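Local coordinates for protein exopolyphosphatase (Cytophaga hutchinsonii, PDB 3MDQ) that probably hydrolyses inorganic polyphosphate from its chain ends, releasing orthophosphate, as a Ppx/GppA-family phosphatase of the actin-like ATPase clan, at residues A[5-9]-A[303-308]; A[121-126]-A[293-298]; A[213-217]-A[276-280]; A[220-225]-A[243-247]. One frame throughout, in Å; residues are numbered along the deposited sequence.

Contact 1: A[5-9]-A[303-308]; sequences RIGVI and VLYTML
I6 reaches from strand 5-9 into helix 303-308 and touches three residues of it. Its CB already lies 4.1 Å from L304 CD1. There the side chain forks: chi1 of -65° sets CG1 beside the backbone N and leaves CG2 anti to it; that methyl meets the end of M307, a selenomethionine, tip to tip, CG2 standing 3.7 Å from M307 CE and 3.9 Å from M307 SE. The other branch runs on extended through CG1 (chi2 172°) and ends with CD1 against two leucines, 3.8 Å from L304 CD1 and 3.8 Å from L308 CD2. Isoleucine suits the place because its short and long arms reach different residues of the helix, whereas the shorter V8 meets V303 with its own branches, CG1 lying 3.8 Å from V303 CG1. No hydrogen bond crosses, so methyl and selenoether groups alone make the fit, and I78 of the adjacent strand 76-81 widens it by touching V8, V303 and M307. The helix axis lies 9.4 Å from that of the strand and runs roughly against it, at 141°. A C-terminal helix lying on the first strand of the mixed five-stranded sheet is consistent with the N-terminal domain of the actin-like fold.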
loop_
_atom_site.group_PDB
_atom_site.type_symbol
_atom_site.label_atom_id
_atom_site.label_comp_id
_atom_site.label_asym_id
_atom_site.label_seq_id
_atom_site.Cartn_x
_atom_site.Cartn_y
_atom_site.Cartn_z
ATOM N N ARG A 5 7.533 -6.489 23.040
ATOM C CA ARG A 5 6.740 -5.673 22.154
ATOM C C ARG A 5 7.551 -5.235 20.956
ATOM O O ARG A 5 8.732 -4.900 21.070
ATOM C CB ARG A 5 6.215 -4.455 22.892
ATOM C CG ARG A 5 5.291 -4.839 23.993
ATOM C CD ARG A 5 4.707 -3.649 24.644
ATOM N NE ARG A 5 3.729 -4.058 25.640
ATOM C CZ ARG A 5 2.987 -3.218 26.340
ATOM N NH1 ARG A 5 3.116 -1.905 26.165
ATOM N NH2 ARG A 5 2.111 -3.691 27.217
ATOM N N ILE A 6 6.890 -5.241 19.805
ATOM C CA ILE A 6 7.525 -4.877 18.539
ATOM C C ILE A 6 6.790 -3.688 17.971
ATOM O O ILE A 6 5.572 -3.673 17.944
ATOM C CB ILE A 6 7.472 -6.039 17.511
ATOM C CG1 ILE A 6 8.305 -7.219 18.031
ATOM C CG2 ILE A 6 7.958 -5.573 16.140
ATOM C CD1 ILE A 6 8.160 -8.482 17.198
ATOM N N GLY A 7 7.528 -2.696 17.510
ATOM C CA GLY A 7 6.959 -1.552 16.825
ATOM C C GLY A 7 7.481 -1.487 15.388
ATOM O O GLY A 7 8.693 -1.605 15.157
ATOM N N VAL A 8 6.579 -1.307 14.426
ATOM C CA VAL A 8 6.917 -1.211 13.019
ATOM C C VAL A 8 6.349 0.095 12.492
ATOM O O VAL A 8 5.179 0.395 12.713
ATOM C CB VAL A 8 6.325 -2.388 12.193
ATOM C CG1 VAL A 8 6.683 -2.234 10.721
ATOM C CG2 VAL A 8 6.821 -3.736 12.709
ATOM N N ILE A 9 7.189 0.856 11.779
ATOM C CA ILE A 9 6.783 2.080 11.081
ATOM C C ILE A 9 6.987 1.833 9.572
ATOM O O ILE A 9 8.064 1.428 9.139
ATOM C CB ILE A 9 7.581 3.323 11.519
ATOM C CG1 ILE A 9 7.342 3.613 12.994
ATOM C CG2 ILE A 9 7.234 4.543 10.611
ATOM C CD1 ILE A 9 8.328 4.608 13.639
ATOM N N VAL A 303 6.429 -7.120 7.731
ATOM C CA VAL A 303 7.638 -6.871 8.528
ATOM C C VAL A 303 7.544 -7.581 9.889
ATOM O O VAL A 303 8.473 -8.294 10.313
ATOM C CB VAL A 303 7.897 -5.354 8.663
ATOM C CG1 VAL A 303 8.946 -5.060 9.734
ATOM C CG2 VAL A 303 8.291 -4.748 7.310
ATOM N N LEU A 304 6.418 -7.375 10.587
ATOM C CA LEU A 304 6.176 -8.016 11.882
ATOM C C LEU A 304 6.316 -9.517 11.780
ATOM O O LEU A 304 7.045 -10.125 12.571
ATOM C CB LEU A 304 4.799 -7.641 12.402
ATOM C CG LEU A 304 4.299 -8.409 13.619
ATOM C CD1 LEU A 304 5.142 -8.132 14.866
ATOM C CD2 LEU A 304 2.809 -8.105 13.850
ATOM N N TYR A 305 5.646 -10.120 10.794
ATOM C CA TYR A 305 5.632 -11.586 10.762
ATOM C C TYR A 305 6.973 -12.160 10.287
ATOM O O TYR A 305 7.360 -13.246 10.706
ATOM C CB TYR A 305 4.439 -12.111 9.978
ATOM C CG TYR A 305 3.179 -12.063 10.806
ATOM C CD1 TYR A 305 2.924 -13.055 11.740
ATOM C CD2 TYR A 305 2.280 -11.022 10.714
ATOM C CE1 TYR A 305 1.788 -13.019 12.546
ATOM C CE2 TYR A 305 1.140 -10.970 11.571
ATOM C CZ TYR A 305 0.918 -11.979 12.453
ATOM O OH TYR A 305 -0.209 -11.944 13.267
ATOM N N THR A 306 7.699 -11.411 9.474
ATOM C CA THR A 306 9.064 -11.777 9.085
ATOM C C THR A 306 9.943 -11.801 10.324
ATOM O O THR A 306 10.698 -12.744 10.558
ATOM C CB THR A 306 9.601 -10.839 7.975
ATOM O OG1 THR A 306 8.786 -11.013 6.821
ATOM C CG2 THR A 306 11.029 -11.147 7.609
HETATM N N MSE A 307 9.785 -10.787 11.180
HETATM C CA MSE A 307 10.517 -10.723 12.467
HETATM C C MSE A 307 10.145 -11.910 13.366
HETATM O O MSE A 307 11.019 -12.525 13.956
HETATM C CB MSE A 307 10.249 -9.396 13.188
HETATM C CG MSE A 307 10.929 -8.234 12.502
HETATM SE SE MSE A 307 10.283 -6.507 13.203
HETATM C CE MSE A 307 11.249 -6.634 14.937
ATOM N N LEU A 308 8.862 -12.198 13.495
ATOM C CA LEU A 308 8.403 -13.303 14.322
ATOM C C LEU A 308 8.880 -14.653 13.765
ATOM O O LEU A 308 9.134 -15.596 14.541
ATOM C CB LEU A 308 6.871 -13.302 14.470
ATOM C CG LEU A 308 6.256 -12.083 15.205
ATOM C CD1 LEU A 308 4.740 -12.134 15.224
ATOM C CD2 LEU A 308 6.856 -11.985 16.624
#

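Contact 2: A[121-126]-A[293-298]; sequences GVQQAV and TVSTYS
Two torsions set how S295 and Y297 meet A125. In S295, a chi1 of 165° swings OG away from the backbone N and onto the helix, 3.3 Å from A125 CB. In Y297, CG lies beside the backbone N (chi1 -72°), while chi2 of 8° turns the ring far from its usual perpendicular setting. The ring therefore offers the helix an edge: Q124 CG lies in its plane, 4.0 Å from Y297 CE2, and G121 O sits near the same plane, 3.5 Å from Y297 CD2. A125 CB comes in obliquely, 3.7 Å from Y297 CG. Small residues suit the helix here: G121, without a side chain, lets the turn pass close, its CA 4.2 Å from S298 O, and the single methyl of A125 touches both serine and tyrosine. Past the helix end, V126 CG2 rests 3.8 Å from S295 CB. The amide of Q124 takes its main bond from R120, and Y297 OH bonds a glycerol, probably from the crystallisation liquor. Segment 121-126 leads out of the first sheet's part of the chain and segment 293-298 leads back to it, consistent with the crossover between the two domains of actin-like proteins. No hydrogen bond joins the segments. S295 OG instead donates to Y297 O at 2.8 Å, on a lone pair in the carbonyl plane, and this internal bond would brace the turn, so the helix is met by close packing without a hydrogen bond, while the serine hydroxyl spends its proton inside its own segment.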
loop_
_atom_site.group_PDB
_atom_site.type_symbol
_atom_site.label_atom_id
_atom_site.label_comp_id
_atom_site.label_asym_id
_atom_site.label_seq_id
_atom_site.Cartn_x
_atom_site.Cartn_y
_atom_site.Cartn_z
ATOM N N GLY A 121 2.799 -10.578 4.714
ATOM C CA GLY A 121 1.599 -10.099 5.404
ATOM C C GLY A 121 0.315 -10.657 4.800
ATOM O O GLY A 121 -0.584 -11.125 5.525
ATOM N N VAL A 122 0.251 -10.669 3.475
ATOM C CA VAL A 122 -0.910 -11.235 2.767
ATOM C C VAL A 122 -1.108 -12.700 3.123
ATOM O O VAL A 122 -2.258 -13.137 3.377
ATOM C CB VAL A 122 -0.764 -11.026 1.248
ATOM C CG1 VAL A 122 -1.850 -11.806 0.446
ATOM C CG2 VAL A 122 -0.814 -9.531 0.908
ATOM N N GLN A 123 -0.013 -13.455 3.178
ATOM C CA GLN A 123 -0.063 -14.882 3.535
ATOM C C GLN A 123 -0.686 -15.059 4.930
ATOM O O GLN A 123 -1.405 -16.041 5.180
ATOM C CB GLN A 123 1.326 -15.523 3.515
ATOM C CG GLN A 123 1.838 -15.771 2.149
ATOM C CD GLN A 123 3.289 -16.229 2.124
ATOM O OE1 GLN A 123 4.103 -15.759 2.920
ATOM N NE2 GLN A 123 3.633 -17.098 1.152
ATOM N N GLN A 124 -0.381 -14.157 5.868
ATOM C CA GLN A 124 -0.966 -14.241 7.215
ATOM C C GLN A 124 -2.459 -13.847 7.224
ATOM O O GLN A 124 -3.227 -14.391 8.016
ATOM C CB GLN A 124 -0.201 -13.346 8.193
ATOM C CG GLN A 124 -0.427 -13.718 9.617
ATOM C CD GLN A 124 0.235 -15.065 9.974
ATOM O OE1 GLN A 124 1.178 -15.542 9.308
ATOM N NE2 GLN A 124 -0.257 -15.678 11.063
ATOM N N ALA A 125 -2.868 -12.946 6.343
ATOM C CA ALA A 125 -4.219 -12.436 6.315
ATOM C C ALA A 125 -5.200 -13.283 5.521
ATOM O O ALA A 125 -6.404 -13.268 5.827
ATOM C CB ALA A 125 -4.209 -11.056 5.728
ATOM N N VAL A 126 -4.729 -13.939 4.468
ATOM C CA VAL A 126 -5.569 -14.626 3.489
ATOM C C VAL A 126 -5.022 -16.046 3.317
ATOM O O VAL A 126 -3.887 -16.226 2.851
ATOM C CB VAL A 126 -5.506 -13.964 2.131
ATOM C CG1 VAL A 126 -6.442 -14.699 1.121
ATOM C CG2 VAL A 126 -5.877 -12.446 2.224
ATOM N N THR A 293 -10.118 -10.293 -3.466
ATOM C CA THR A 293 -10.026 -10.409 -1.991
ATOM C C THR A 293 -9.141 -9.279 -1.481
ATOM O O THR A 293 -8.004 -9.156 -1.909
ATOM C CB THR A 293 -9.520 -11.768 -1.531
ATOM O OG1 THR A 293 -10.490 -12.767 -1.898
ATOM C CG2 THR A 293 -9.389 -11.796 -0.031
ATOM N N VAL A 294 -9.683 -8.429 -0.605
ATOM C CA VAL A 294 -8.897 -7.406 0.053
ATOM C C VAL A 294 -8.216 -8.016 1.302
ATOM O O VAL A 294 -8.885 -8.589 2.163
ATOM C CB VAL A 294 -9.754 -6.209 0.447
ATOM C CG1 VAL A 294 -8.914 -5.208 1.259
ATOM C CG2 VAL A 294 -10.368 -5.609 -0.828
ATOM N N SER A 295 -6.892 -7.956 1.344
ATOM C CA SER A 295 -6.126 -8.257 2.549
ATOM C C SER A 295 -6.000 -6.987 3.385
ATOM O O SER A 295 -5.511 -5.994 2.879
ATOM C CB SER A 295 -4.722 -8.786 2.199
ATOM O OG SER A 295 -3.850 -8.752 3.330
ATOM N N THR A 296 -6.376 -7.057 4.655
ATOM C CA THR A 296 -6.182 -5.885 5.533
ATOM C C THR A 296 -4.754 -5.769 6.044
ATOM O O THR A 296 -4.425 -4.764 6.660
ATOM C CB THR A 296 -7.147 -5.859 6.705
ATOM O OG1 THR A 296 -6.830 -6.930 7.590
ATOM C CG2 THR A 296 -8.614 -5.984 6.217
ATOM N N TYR A 297 -3.927 -6.777 5.780
ATOM C CA TYR A 297 -2.476 -6.749 6.099
ATOM C C TYR A 297 -1.684 -6.360 4.878
ATOM O O TYR A 297 -2.010 -6.748 3.748
ATOM C CB TYR A 297 -2.001 -8.124 6.542
ATOM C CG TYR A 297 -2.454 -8.593 7.904
ATOM C CD1 TYR A 297 -3.407 -7.897 8.656
ATOM C CD2 TYR A 297 -1.938 -9.759 8.432
ATOM C CE1 TYR A 297 -3.787 -8.346 9.894
ATOM C CE2 TYR A 297 -2.311 -10.200 9.668
ATOM C CZ TYR A 297 -3.248 -9.494 10.387
ATOM O OH TYR A 297 -3.620 -9.973 11.631
ATOM N N SER A 298 -0.617 -5.603 5.089
ATOM C CA SER A 298 0.244 -5.160 4.021
ATOM C C SER A 298 1.691 -5.096 4.582
ATOM O O SER A 298 2.080 -5.940 5.373
ATOM C CB SER A 298 -0.246 -3.846 3.420
ATOM O OG SER A 298 -0.284 -2.799 4.353
#

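Contact 3: A[213-217]-A[276-280]; sequences TFDTL and AICLI
L217, F214 and T213 converge on I280 where two helices pass at 90°, their local axes 11.7 Å apart, in the half built on the six-stranded sheet, consistent with the second actin-like domain. Helix 212-225 follows strand 206-210 and helix 267-286 precedes strand 291-295, which runs parallel beside 206-210 in that sheet; F214, A276 and I280 all touch I138 of it. I280 CG1 stands beside the backbone N (chi1 -61°) and the chain continues extended (chi2 167°), carrying CD1 over to the other helix. There CD1 lies 3.6 Å from F214 CZ and 3.8 Å from L217 CD1, which it meets tip to tip. The F214 ring, which also leans on V294 and I292, receives this methyl obliquely. Isoleucine suits the place because its long arm lays both CG1 and CD1 against the ring and CD1 against the leucine. I277 is modelled in two conformers and the one described has a strained chi1, so its close approach to L217 remains doubtful. T213 slides past I280 and suits the place where the helix backbones come nearest, for its short forked side chain straddles an alanine: OG1 is 3.8 Å and CG2 3.9 Å from A276 CB.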
loop_
_atom_site.group_PDB
_atom_site.type_symbol
_atom_site.label_atom_id
_atom_site.label_comp_id
_atom_site.label_asym_id
_atom_site.label_seq_id
_atom_site.Cartn_x
_atom_site.Cartn_y
_atom_site.Cartn_z
ATOM N N THR A 213 -6.013 2.050 -0.946
ATOM C CA THR A 213 -7.030 2.061 -1.995
ATOM C C THR A 213 -7.981 0.882 -1.816
ATOM O O THR A 213 -9.202 1.027 -1.815
ATOM C CB THR A 213 -6.445 2.043 -3.395
ATOM O OG1 THR A 213 -5.719 3.266 -3.601
ATOM C CG2 THR A 213 -7.522 1.940 -4.462
ATOM N N PHE A 214 -7.424 -0.308 -1.652
ATOM C CA PHE A 214 -8.261 -1.479 -1.476
ATOM C C PHE A 214 -9.063 -1.448 -0.170
ATOM O O PHE A 214 -10.215 -1.859 -0.155
ATOM C CB PHE A 214 -7.402 -2.739 -1.601
ATOM C CG PHE A 214 -7.043 -3.099 -3.020
ATOM C CD1 PHE A 214 -7.968 -3.719 -3.847
ATOM C CD2 PHE A 214 -5.754 -2.863 -3.524
ATOM C CE1 PHE A 214 -7.645 -4.050 -5.135
ATOM C CE2 PHE A 214 -5.412 -3.216 -4.808
ATOM C CZ PHE A 214 -6.342 -3.813 -5.629
ATOM N N ASP A 215 -8.489 -0.927 0.907
ATOM C CA ASP A 215 -9.218 -0.794 2.173
ATOM C C ASP A 215 -10.405 0.124 1.972
ATOM O O ASP A 215 -11.515 -0.165 2.428
ATOM C CB ASP A 215 -8.342 -0.213 3.293
ATOM C CG ASP A 215 -7.222 -1.123 3.728
ATOM O OD1 ASP A 215 -7.264 -2.326 3.465
ATOM O OD2 ASP A 215 -6.271 -0.603 4.402
ATOM N N THR A 216 -10.184 1.234 1.246
ATOM C CA THR A 216 -11.288 2.168 0.976
ATOM C C THR A 216 -12.397 1.541 0.118
ATOM O O THR A 216 -13.599 1.755 0.377
ATOM C CB THR A 216 -10.770 3.501 0.390
ATOM O OG1 THR A 216 -10.094 4.215 1.438
ATOM C CG2 THR A 216 -11.914 4.385 -0.142
ATOM N N LEU A 217 -12.033 0.738 -0.884
ATOM C CA LEU A 217 -13.029 0.072 -1.705
ATOM C C LEU A 217 -13.875 -0.864 -0.838
ATOM O O LEU A 217 -15.101 -0.899 -0.966
ATOM C CB LEU A 217 -12.419 -0.698 -2.882
ATOM C CG LEU A 217 -11.654 0.179 -3.897
ATOM C CD1 LEU A 217 -10.955 -0.717 -4.924
ATOM C CD2 LEU A 217 -12.649 1.192 -4.540
ATOM N N ALA A 276 -5.826 4.825 -9.599
ATOM C CA ALA A 276 -5.666 3.545 -8.965
ATOM C C ALA A 276 -6.722 2.552 -9.434
ATOM O O ALA A 276 -6.389 1.391 -9.743
ATOM C CB ALA A 276 -5.669 3.719 -7.421
ATOM N N ILE A 277 -7.995 2.972 -9.463
ATOM C CA ILE A 277 -9.062 2.057 -9.925
ATOM C C ILE A 277 -8.893 1.696 -11.403
ATOM O O ILE A 277 -9.226 0.580 -11.804
ATOM C CB ILE A 277 -10.532 2.520 -9.575
ATOM C CG1 ILE A 277 -11.276 1.365 -8.847
ATOM C CG2 ILE A 277 -11.328 2.754 -10.835
ATOM C CD1 ILE A 277 -12.375 1.733 -7.989
ATOM N N CYS A 278 -8.368 2.608 -12.224
ATOM C CA CYS A 278 -8.054 2.292 -13.618
ATOM C C CYS A 278 -6.984 1.210 -13.683
ATOM O O CYS A 278 -7.057 0.335 -14.520
ATOM C CB CYS A 278 -7.564 3.530 -14.369
ATOM S SG CYS A 278 -8.928 4.671 -14.699
ATOM N N LEU A 279 -5.969 1.299 -12.841
ATOM C CA LEU A 279 -4.917 0.251 -12.793
ATOM C C LEU A 279 -5.493 -1.087 -12.372
ATOM O O LEU A 279 -5.157 -2.117 -12.949
ATOM C CB LEU A 279 -3.773 0.657 -11.853
ATOM C CG LEU A 279 -2.629 -0.324 -11.695
ATOM C CD1 LEU A 279 -2.027 -0.646 -13.071
ATOM C CD2 LEU A 279 -1.581 0.225 -10.727
ATOM N N ILE A 280 -6.372 -1.088 -11.386
ATOM C CA ILE A 280 -6.995 -2.342 -10.936
ATOM C C ILE A 280 -7.814 -2.968 -12.081
ATOM O O ILE A 280 -7.702 -4.185 -12.338
ATOM C CB ILE A 280 -7.898 -2.134 -9.689
ATOM C CG1 ILE A 280 -7.089 -1.615 -8.509
ATOM C CG2 ILE A 280 -8.562 -3.488 -9.290
ATOM C CD1 ILE A 280 -7.981 -1.075 -7.322
#

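Contact 4: A[220-225]-A[243-247]; sequences MNIQHH and DFNRL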
loop_
_atom_site.group_PDB
_atom_site.type_symbol
_atom_site.label_atom_id
_atom_site.label_comp_id
_atom_site.label_asym_id
_atom_site.label_seq_id
_atom_site.Cartn_x
_atom_site.Cartn_y
_atom_site.Cartn_z
HETATM N N MSE A 220 -16.215 1.257 1.349
HETATM C CA MSE A 220 -17.317 1.795 0.530
HETATM C C MSE A 220 -18.346 0.722 0.263
HETATM O O MSE A 220 -19.528 0.985 0.297
HETATM C CB MSE A 220 -16.800 2.358 -0.798
HETATM C CG MSE A 220 -16.048 3.633 -0.667
HETATM SE SE MSE A 220 -15.212 4.286 -2.255
HETATM C CE MSE A 220 -16.818 4.920 -3.138
ATOM N N ASN A 221 -17.898 -0.506 -0.006
ATOM C CA ASN A 221 -18.815 -1.566 -0.328
ATOM C C ASN A 221 -19.628 -1.996 0.889
ATOM O O ASN A 221 -20.806 -2.338 0.782
ATOM C CB ASN A 221 -18.076 -2.766 -0.880
ATOM C CG ASN A 221 -18.970 -3.641 -1.760
ATOM O OD1 ASN A 221 -19.606 -3.134 -2.693
ATOM N ND2 ASN A 221 -19.049 -4.937 -1.428
ATOM N N ILE A 222 -18.967 -2.009 2.034
ATOM C CA ILE A 222 -19.627 -2.307 3.305
ATOM C C ILE A 222 -20.753 -1.308 3.563
ATOM O O ILE A 222 -21.868 -1.681 3.900
ATOM C CB ILE A 222 -18.590 -2.341 4.446
ATOM C CG1 ILE A 222 -17.748 -3.621 4.347
ATOM C CG2 ILE A 222 -19.243 -2.228 5.839
ATOM C CD1 ILE A 222 -16.442 -3.517 5.147
ATOM N N GLN A 223 -20.453 -0.040 3.355
ATOM C CA GLN A 223 -21.446 1.014 3.565
ATOM C C GLN A 223 -22.573 0.877 2.558
ATOM O O GLN A 223 -23.748 0.968 2.930
ATOM C CB GLN A 223 -20.799 2.396 3.474
ATOM C CG GLN A 223 -21.688 3.568 3.901
ATOM C CD GLN A 223 -22.317 3.377 5.299
ATOM O OE1 GLN A 223 -21.648 3.482 6.334
ATOM N NE2 GLN A 223 -23.622 3.096 5.318
ATOM N N HIS A 224 -22.247 0.607 1.298
ATOM C CA HIS A 224 -23.278 0.477 0.279
ATOM C C HIS A 224 -24.234 -0.674 0.563
ATOM O O HIS A 224 -25.438 -0.536 0.333
ATOM C CB HIS A 224 -22.647 0.301 -1.103
ATOM C CG HIS A 224 -23.649 0.193 -2.204
ATOM N ND1 HIS A 224 -24.012 -1.016 -2.749
ATOM C CD2 HIS A 224 -24.375 1.134 -2.845
ATOM C CE1 HIS A 224 -24.922 -0.813 -3.685
ATOM N NE2 HIS A 224 -25.147 0.483 -3.772
ATOM N N HIS A 225 -23.716 -1.800 1.047
ATOM C CA HIS A 225 -24.548 -2.961 1.358
ATOM C C HIS A 225 -25.090 -2.960 2.794
ATOM O O HIS A 225 -25.783 -3.905 3.187
ATOM C CB HIS A 225 -23.789 -4.260 1.110
ATOM C CG HIS A 225 -23.534 -4.538 -0.335
ATOM N ND1 HIS A 225 -24.516 -4.400 -1.302
ATOM C CD2 HIS A 225 -22.418 -4.970 -0.976
ATOM C CE1 HIS A 225 -24.002 -4.711 -2.480
ATOM N NE2 HIS A 225 -22.735 -5.064 -2.309
ATOM N N ASP A 243 -19.572 -5.699 -7.633
ATOM C CA ASP A 243 -19.358 -4.644 -6.678
ATOM C C ASP A 243 -18.179 -3.742 -7.083
ATOM O O ASP A 243 -18.275 -2.521 -6.987
ATOM C CB ASP A 243 -19.251 -5.206 -5.259
ATOM C CG ASP A 243 -20.653 -5.509 -4.628
ATOM O OD1 ASP A 243 -21.723 -5.107 -5.161
ATOM O OD2 ASP A 243 -20.723 -6.069 -3.565
ATOM N N PHE A 244 -17.098 -4.346 -7.563
ATOM C CA PHE A 244 -15.955 -3.581 -8.065
ATOM C C PHE A 244 -16.393 -2.702 -9.218
ATOM O O PHE A 244 -16.030 -1.509 -9.284
ATOM C CB PHE A 244 -14.789 -4.470 -8.545
ATOM C CG PHE A 244 -13.694 -3.672 -9.157
ATOM C CD1 PHE A 244 -12.866 -2.897 -8.358
ATOM C CD2 PHE A 244 -13.571 -3.604 -10.534
ATOM C CE1 PHE A 244 -11.875 -2.125 -8.936
ATOM C CE2 PHE A 244 -12.592 -2.793 -11.112
ATOM C CZ PHE A 244 -11.771 -2.070 -10.305
ATOM N N ASN A 245 -17.157 -3.252 -10.140
ATOM C CA ASN A 245 -17.558 -2.420 -11.285
ATOM C C ASN A 245 -18.508 -1.275 -10.914
ATOM O O ASN A 245 -18.468 -0.210 -11.541
ATOM C CB ASN A 245 -18.080 -3.303 -12.415
ATOM C CG ASN A 245 -16.953 -4.026 -13.155
ATOM O OD1 ASN A 245 -15.914 -3.424 -13.536
ATOM N ND2 ASN A 245 -17.147 -5.314 -13.375
ATOM N N ARG A 246 -19.337 -1.448 -9.889
ATOM C CA ARG A 246 -20.135 -0.337 -9.382
ATOM C C ARG A 246 -19.243 0.755 -8.812
ATOM O O ARG A 246 -19.442 1.952 -9.112
ATOM C CB ARG A 246 -21.127 -0.795 -8.301
ATOM C CG ARG A 246 -22.120 0.290 -7.850
ATOM C CD ARG A 246 -22.789 -0.046 -6.512
ATOM N NE ARG A 246 -21.893 0.178 -5.368
ATOM C CZ ARG A 246 -21.252 -0.771 -4.678
ATOM N NH1 ARG A 246 -21.393 -2.064 -4.945
ATOM N NH2 ARG A 246 -20.472 -0.413 -3.674
ATOM N N LEU A 247 -18.247 0.351 -8.032
ATOM C CA LEU A 247 -17.343 1.319 -7.438
ATOM C C LEU A 247 -16.524 2.001 -8.507
ATOM O O LEU A 247 -16.283 3.209 -8.413
ATOM C CB LEU A 247 -16.408 0.619 -6.448
ATOM C CG LEU A 247 -17.070 0.078 -5.176
ATOM C CD1 LEU A 247 -16.175 -0.974 -4.429
ATOM C CD2 LEU A 247 -17.472 1.290 -4.284
#
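The guanidinium of R246 lies flat over one face of the H224 ring, centres 3.6 Å apart and planes within 4°. At its edge, in its own plane, the same guanidinium meets N221 OD1, which both end nitrogens grip: NH1 to OD1 is 3.1 Å and NH2 to OD1 3.0 Å. A bend at chi3 (76°) brings the flat end of R246 round to serve both partners. D243 OD1 forms a salt bridge with R246 NH1 at 3.1 Å, one turn along the same helix, while N221 ND2 reaches D243 OD2 at 2.9 Å from above the carboxylate plane, 47° out of it. Asparagine suits this position because its amide can accept from the arginine and donate to the aspartate; its ND2 also bonds Y237 OH. H225 is modelled in two conformers, and in the one described its NE2 approaches the D243 carboxylate, a doubtful detail. Beside the polar group M220, a selenomethionine, packs its CB 3.7 Å from L247 CD2. An arginine stacked on histidine and held edge-on by amide and carboxylate thus ties two near-perpendicular helices, 212-225 and 241-253, at the outer part of what is probably the second actin-like domain.

Overall arrangement
Contacts 1 and 3 are buried and almost wholly apolar, but they belong to different halves of the molecule: contact 1 covers the five-stranded sheet and contact 3 the six-stranded one, their centres about 26 Å apart. Contact 2 stands between them. Y305, from the helix of contact 1, packs on Q124 and Y297, while V294 touches F214 of contact 3, so its partly buried, mixed chemistry matches its place at the junction. Contacts 3 and 4 share helix 212-225, and F244 from the helix of contact 4 packs on I280. Moving outward along this helix, methyl packing gives way to the charged and stacked groups of contact 4, nearer the surface.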